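Local atomic coordinates of dioxygenase (Pseudomonas brassicacearum, PDB entry 5V2D), a protein that probably cleaves the central double bond of lignin-derived stilbenes with dioxygen, as an iron-dependent enzyme of the carotenoid cleavage family. Residues P365-D377 with Y385-R397. Residues are numbered along the deposited sequence; the frame is centred on the assembly and turned at random.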
loop_
_atom_site.group_PDB
_atom_site.type_symbol
_atom_site.label_atom_id
_atom_site.label_comp_id
_atom_site.label_asym_id
_atom_site.label_seq_id
_atom_site.Cartn_x
_atom_site.Cartn_y
_atom_site.Cartn_z
ATOM N N PRO A 365 -13.710 4.829 17.807
ATOM C CA PRO A 365 -12.788 5.808 17.238
ATOM C C PRO A 365 -11.567 6.064 18.066
ATOM O O PRO A 365 -11.620 6.095 19.271
ATOM C CB PRO A 365 -13.641 7.106 17.102
ATOM C CG PRO A 365 -14.823 6.935 17.983
ATOM C CD PRO A 365 -15.005 5.430 18.213
ATOM N N LEU A 366 -10.437 6.210 17.396
ATOM C CA LEU A 366 -9.209 6.611 17.997
ATOM C C LEU A 366 -8.797 8.016 17.550
ATOM O O LEU A 366 -7.893 8.585 18.135
ATOM C CB LEU A 366 -8.128 5.629 17.579
ATOM C CG LEU A 366 -8.259 4.189 17.953
ATOM C CD1 LEU A 366 -7.118 3.351 17.390
ATOM C CD2 LEU A 366 -8.236 4.078 19.505
ATOM N N THR A 367 -9.359 8.516 16.448
ATOM C CA THR A 367 -9.144 9.899 16.054
ATOM C C THR A 367 -10.511 10.413 15.688
ATOM O O THR A 367 -11.472 9.655 15.453
ATOM C CB THR A 367 -8.244 10.057 14.751
ATOM O OG1 THR A 367 -8.862 9.505 13.539
ATOM C CG2 THR A 367 -6.852 9.489 14.976
ATOM N N ASP A 368 -10.628 11.705 15.584
ATOM C CA ASP A 368 -11.865 12.277 15.068
ATOM C C ASP A 368 -11.602 12.934 13.711
ATOM O O ASP A 368 -12.351 13.796 13.312
ATOM C CB ASP A 368 -12.443 13.245 16.093
ATOM C CG ASP A 368 -11.565 14.448 16.327
ATOM O OD1 ASP A 368 -10.390 14.517 15.836
ATOM O OD2 ASP A 368 -12.063 15.376 16.996
ATOM N N TYR A 369 -10.525 12.552 13.024
ATOM C CA TYR A 369 -10.221 13.090 11.692
ATOM C C TYR A 369 -9.905 11.926 10.743
ATOM O O TYR A 369 -9.416 10.891 11.188
ATOM C CB TYR A 369 -9.034 14.097 11.723
ATOM C CG TYR A 369 -7.791 13.573 12.410
ATOM C CD1 TYR A 369 -7.536 13.841 13.741
ATOM C CD2 TYR A 369 -6.842 12.799 11.697
ATOM C CE1 TYR A 369 -6.352 13.392 14.360
ATOM C CE2 TYR A 369 -5.716 12.293 12.323
ATOM C CZ TYR A 369 -5.458 12.612 13.635
ATOM O OH TYR A 369 -4.311 12.111 14.219
ATOM N N PRO A 370 -10.186 12.111 9.460
ATOM C CA PRO A 370 -9.805 11.053 8.474
ATOM C C PRO A 370 -8.306 11.035 8.269
ATOM O O PRO A 370 -7.606 12.072 8.317
ATOM C CB PRO A 370 -10.483 11.490 7.166
ATOM C CG PRO A 370 -10.788 12.970 7.325
ATOM C CD PRO A 370 -10.892 13.264 8.828
ATOM N N CYS A 371 -7.806 9.857 8.024
ATOM C CA CYS A 371 -6.418 9.593 7.831
ATOM C C CYS A 371 -6.200 8.270 7.036
ATOM O O CYS A 371 -7.104 7.484 6.873
ATOM C CB CYS A 371 -5.739 9.508 9.199
ATOM S SG CYS A 371 -6.451 8.286 10.312
ATOM N N GLU A 372 -4.981 8.075 6.572
ATOM C CA GLU A 372 -4.603 6.854 5.822
ATOM C C GLU A 372 -3.072 6.762 5.774
ATOM O O GLU A 372 -2.364 7.566 6.445
ATOM C CB GLU A 372 -5.254 6.776 4.446
ATOM C CG GLU A 372 -6.339 5.643 4.349
ATOM C CD GLU A 372 -5.742 4.187 4.462
ATOM O OE1 GLU A 372 -6.484 3.184 4.767
ATOM O OE2 GLU A 372 -4.502 4.040 4.204
ATOM N N PHE A 373 -2.582 5.742 5.067
ATOM C CA PHE A 373 -1.195 5.431 5.057
ATOM C C PHE A 373 -0.542 5.383 6.433
ATOM O O PHE A 373 0.533 5.983 6.648
ATOM C CB PHE A 373 -0.414 6.346 4.076
ATOM C CG PHE A 373 -0.698 6.049 2.605
ATOM C CD1 PHE A 373 -0.228 4.908 2.017
ATOM C CD2 PHE A 373 -1.452 6.922 1.861
ATOM C CE1 PHE A 373 -0.419 4.640 0.689
ATOM C CE2 PHE A 373 -1.627 6.707 0.492
ATOM C CZ PHE A 373 -1.113 5.546 -0.103
ATOM N N PRO A 374 -1.081 4.612 7.342
ATOM C CA PRO A 374 -0.539 4.480 8.684
ATOM C C PRO A 374 0.777 3.765 8.744
ATOM O O PRO A 374 1.064 2.901 7.937
ATOM C CB PRO A 374 -1.594 3.605 9.411
ATOM C CG PRO A 374 -2.182 2.770 8.293
ATOM C CD PRO A 374 -2.241 3.705 7.128
ATOM N N ARG A 375 1.595 4.108 9.711
ATOM C CA ARG A 375 2.875 3.395 9.923
ATOM C C ARG A 375 3.109 3.307 11.409
ATOM O O ARG A 375 3.094 4.363 12.103
ATOM C CB ARG A 375 3.992 4.282 9.355
ATOM C CG ARG A 375 5.420 3.893 9.641
ATOM C CD ARG A 375 5.740 2.551 8.950
ATOM N NE ARG A 375 5.779 2.815 7.511
ATOM C CZ ARG A 375 6.014 1.845 6.614
ATOM N NH1 ARG A 375 6.219 0.627 7.040
ATOM N NH2 ARG A 375 6.003 2.078 5.334
ATOM N N CYS A 376 3.342 2.121 11.936
ATOM C CA CYS A 376 3.810 2.021 13.314
ATOM C C CYS A 376 5.315 1.745 13.301
ATOM O O CYS A 376 5.891 1.435 12.258
ATOM C CB CYS A 376 3.081 0.933 14.080
ATOM S SG CYS A 376 3.406 -0.680 13.503
ATOM N N ASP A 377 5.907 1.784 14.475
ATOM C CA ASP A 377 7.295 1.422 14.658
ATOM C C ASP A 377 7.440 -0.064 14.279
ATOM O O ASP A 377 6.777 -0.888 14.922
ATOM C CB ASP A 377 7.656 1.690 16.133
ATOM C CG ASP A 377 9.133 1.506 16.465
ATOM O OD1 ASP A 377 9.806 0.655 15.854
ATOM O OD2 ASP A 377 9.584 2.187 17.445
ATOM N N TYR A 385 1.366 -1.399 21.830
ATOM C CA TYR A 385 2.038 -0.258 21.267
ATOM C C TYR A 385 1.241 0.961 21.617
ATOM O O TYR A 385 0.094 0.834 21.978
ATOM C CB TYR A 385 2.187 -0.418 19.723
ATOM C CG TYR A 385 0.987 -0.005 18.937
ATOM C CD1 TYR A 385 1.064 1.034 18.053
ATOM C CD2 TYR A 385 -0.248 -0.692 19.050
ATOM C CE1 TYR A 385 -0.056 1.431 17.304
ATOM C CE2 TYR A 385 -1.364 -0.300 18.338
ATOM C CZ TYR A 385 -1.261 0.750 17.460
ATOM O OH TYR A 385 -2.314 1.220 16.753
ATOM N N ALA A 386 1.853 2.137 21.456
ATOM C CA ALA A 386 1.227 3.393 21.829
ATOM C C ALA A 386 1.369 4.561 20.871
ATOM O O ALA A 386 0.971 5.681 21.215
ATOM C CB ALA A 386 1.736 3.832 23.222
ATOM N N HIS A 387 1.975 4.316 19.704
ATOM C CA HIS A 387 2.239 5.389 18.752
ATOM C C HIS A 387 1.964 4.993 17.304
ATOM O O HIS A 387 2.201 3.875 16.941
ATOM C CB HIS A 387 3.716 5.766 18.851
ATOM C CG HIS A 387 4.111 6.265 20.203
ATOM N ND1 HIS A 387 4.057 7.609 20.521
ATOM C CD2 HIS A 387 4.546 5.610 21.316
ATOM C CE1 HIS A 387 4.327 7.739 21.814
ATOM N NE2 HIS A 387 4.707 6.557 22.297
ATOM N N GLY A 388 1.503 5.931 16.509
ATOM C CA GLY A 388 1.372 5.711 15.040
ATOM C C GLY A 388 1.621 7.002 14.283
ATOM O O GLY A 388 1.485 8.102 14.865
ATOM N N PHE A 389 2.129 6.868 13.073
ATOM C CA PHE A 389 2.323 7.942 12.186
ATOM C C PHE A 389 1.284 7.777 11.082
ATOM O O PHE A 389 0.951 6.654 10.696
ATOM C CB PHE A 389 3.756 7.926 11.675
ATOM C CG PHE A 389 4.793 8.032 12.748
ATOM C CD1 PHE A 389 5.433 6.923 13.228
ATOM C CD2 PHE A 389 5.045 9.260 13.348
ATOM C CE1 PHE A 389 6.439 7.021 14.210
ATOM C CE2 PHE A 389 5.956 9.355 14.411
ATOM C CZ PHE A 389 6.694 8.254 14.853
ATOM N N LEU A 390 0.764 8.858 10.569
ATOM C CA LEU A 390 -0.386 8.815 9.705
ATOM C C LEU A 390 -0.275 9.986 8.759
ATOM O O LEU A 390 0.346 11.009 9.086
ATOM C CB LEU A 390 -1.688 9.104 10.528
ATOM C CG LEU A 390 -2.051 8.213 11.705
ATOM C CD1 LEU A 390 -3.112 8.818 12.600
ATOM C CD2 LEU A 390 -2.582 6.915 11.173
ATOM N N LEU A 391 -0.935 9.900 7.630
ATOM C CA LEU A 391 -1.182 11.033 6.787
ATOM C C LEU A 391 -2.631 11.439 7.003
ATOM O O LEU A 391 -3.530 10.594 7.198
ATOM C CB LEU A 391 -0.997 10.695 5.303
ATOM C CG LEU A 391 0.387 10.141 4.911
ATOM C CD1 LEU A 391 0.516 10.025 3.400
ATOM C CD2 LEU A 391 1.456 11.110 5.434
ATOM N N ALA A 392 -2.901 12.725 6.913
ATOM C CA ALA A 392 -4.272 13.212 7.050
ATOM C C ALA A 392 -4.515 14.375 6.109
ATOM O O ALA A 392 -3.585 15.043 5.642
ATOM C CB ALA A 392 -4.520 13.662 8.475
ATOM N N PHE A 393 -5.791 14.618 5.821
ATOM C CA PHE A 393 -6.223 15.742 5.001
ATOM C C PHE A 393 -7.136 16.621 5.880
ATOM O O PHE A 393 -8.084 16.130 6.444
ATOM C CB PHE A 393 -7.016 15.274 3.813
ATOM C CG PHE A 393 -7.619 16.385 2.988
ATOM C CD1 PHE A 393 -6.911 17.465 2.628
ATOM C CD2 PHE A 393 -8.970 16.325 2.637
ATOM C CE1 PHE A 393 -7.472 18.486 1.871
ATOM C CE2 PHE A 393 -9.553 17.343 1.872
ATOM C CZ PHE A 393 -8.781 18.434 1.494
ATOM N N ASP A 394 -6.759 17.874 6.035
ATOM C CA ASP A 394 -7.532 18.886 6.716
ATOM C C ASP A 394 -8.007 19.866 5.674
ATOM O O ASP A 394 -7.221 20.672 5.147
ATOM C CB ASP A 394 -6.679 19.577 7.759
ATOM C CG ASP A 394 -7.441 20.684 8.546
ATOM O OD1 ASP A 394 -6.744 21.187 9.435
ATOM O OD2 ASP A 394 -8.623 21.030 8.202
ATOM N N PRO A 395 -9.310 19.789 5.310
ATOM C CA PRO A 395 -9.848 20.666 4.257
ATOM C C PRO A 395 -9.861 22.147 4.599
ATOM O O PRO A 395 -10.002 22.954 3.685
ATOM C CB PRO A 395 -11.281 20.158 4.038
ATOM C CG PRO A 395 -11.655 19.526 5.357
ATOM C CD PRO A 395 -10.369 18.931 5.907
ATOM N N GLU A 396 -9.713 22.486 5.879
ATOM C CA GLU A 396 -9.717 23.938 6.307
ATOM C C GLU A 396 -8.352 24.597 6.157
ATOM O O GLU A 396 -8.291 25.760 6.265
ATOM C CB GLU A 396 -10.287 24.193 7.704
ATOM C CG GLU A 396 -11.650 23.572 7.981
ATOM C CD GLU A 396 -12.761 23.924 6.942
ATOM O OE1 GLU A 396 -13.577 23.015 6.590
ATOM O OE2 GLU A 396 -12.797 25.087 6.469
ATOM N N ARG A 397 -7.264 23.859 5.909
ATOM C CA ARG A 397 -5.959 24.502 5.693
ATOM C C ARG A 397 -5.971 25.217 4.368
ATOM O O ARG A 397 -6.650 24.790 3.449
ATOM C CB ARG A 397 -4.837 23.468 5.618
ATOM C CG ARG A 397 -4.692 22.698 6.892
ATOM C CD ARG A 397 -3.919 23.527 7.907
ATOM N NE ARG A 397 -3.842 22.675 9.076
ATOM C CZ ARG A 397 -2.912 22.734 9.992
ATOM N NH1 ARG A 397 -1.953 23.645 9.931
ATOM N NH2 ARG A 397 -3.021 21.887 11.004
HETATM O O HOH W 1 4.509 2.515 16.897
#
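Leu390 spreads its two methyls between Cys371 and Pro374, illustrating how one branched side chain can follow a bulged beta hairpin. Leu390 CD1 lies 4.1 Å from Cys371 SG and also meets Tyr369 OH, which is hydrogen-bonded to Ser424; Leu390 CD2 rests 3.9 Å from Pro374 CB. Leu390 CG stands anti to the carbonyl carbon (chi1 -58°), which lets the fork straddle both neighbours. Cut back to an alanine, this position would probably open a gap beside Cys371 and Pro374 and leave the Tyr369 ring with Ala392 CB as its main apolar neighbour across the hairpin. Leu391, on the face bearing Glu372 and Arg375, crosses the Phe373 side chain at a slant, its CD1 3.9 Å from Phe373 CB. Paired backbone bonds join Glu372 to Leu391 and Arg375 to Phe389, Phe389 N reaching Arg375 O at 2.9 Å and nearly straight (172°). Between them the register slips by one residue, a beta bulge at which Phe373 O is buried without a partner. Here Glu372 turns back, its OE2 accepting from Phe373 N at 2.7 Å and also from ND1 of the iron ligand His304. The hairpin thus sets a second-shell carboxylate beside the metal site, where its charge would probably polarise that imidazole while the hydrogen bond helps fix the ring's rotation.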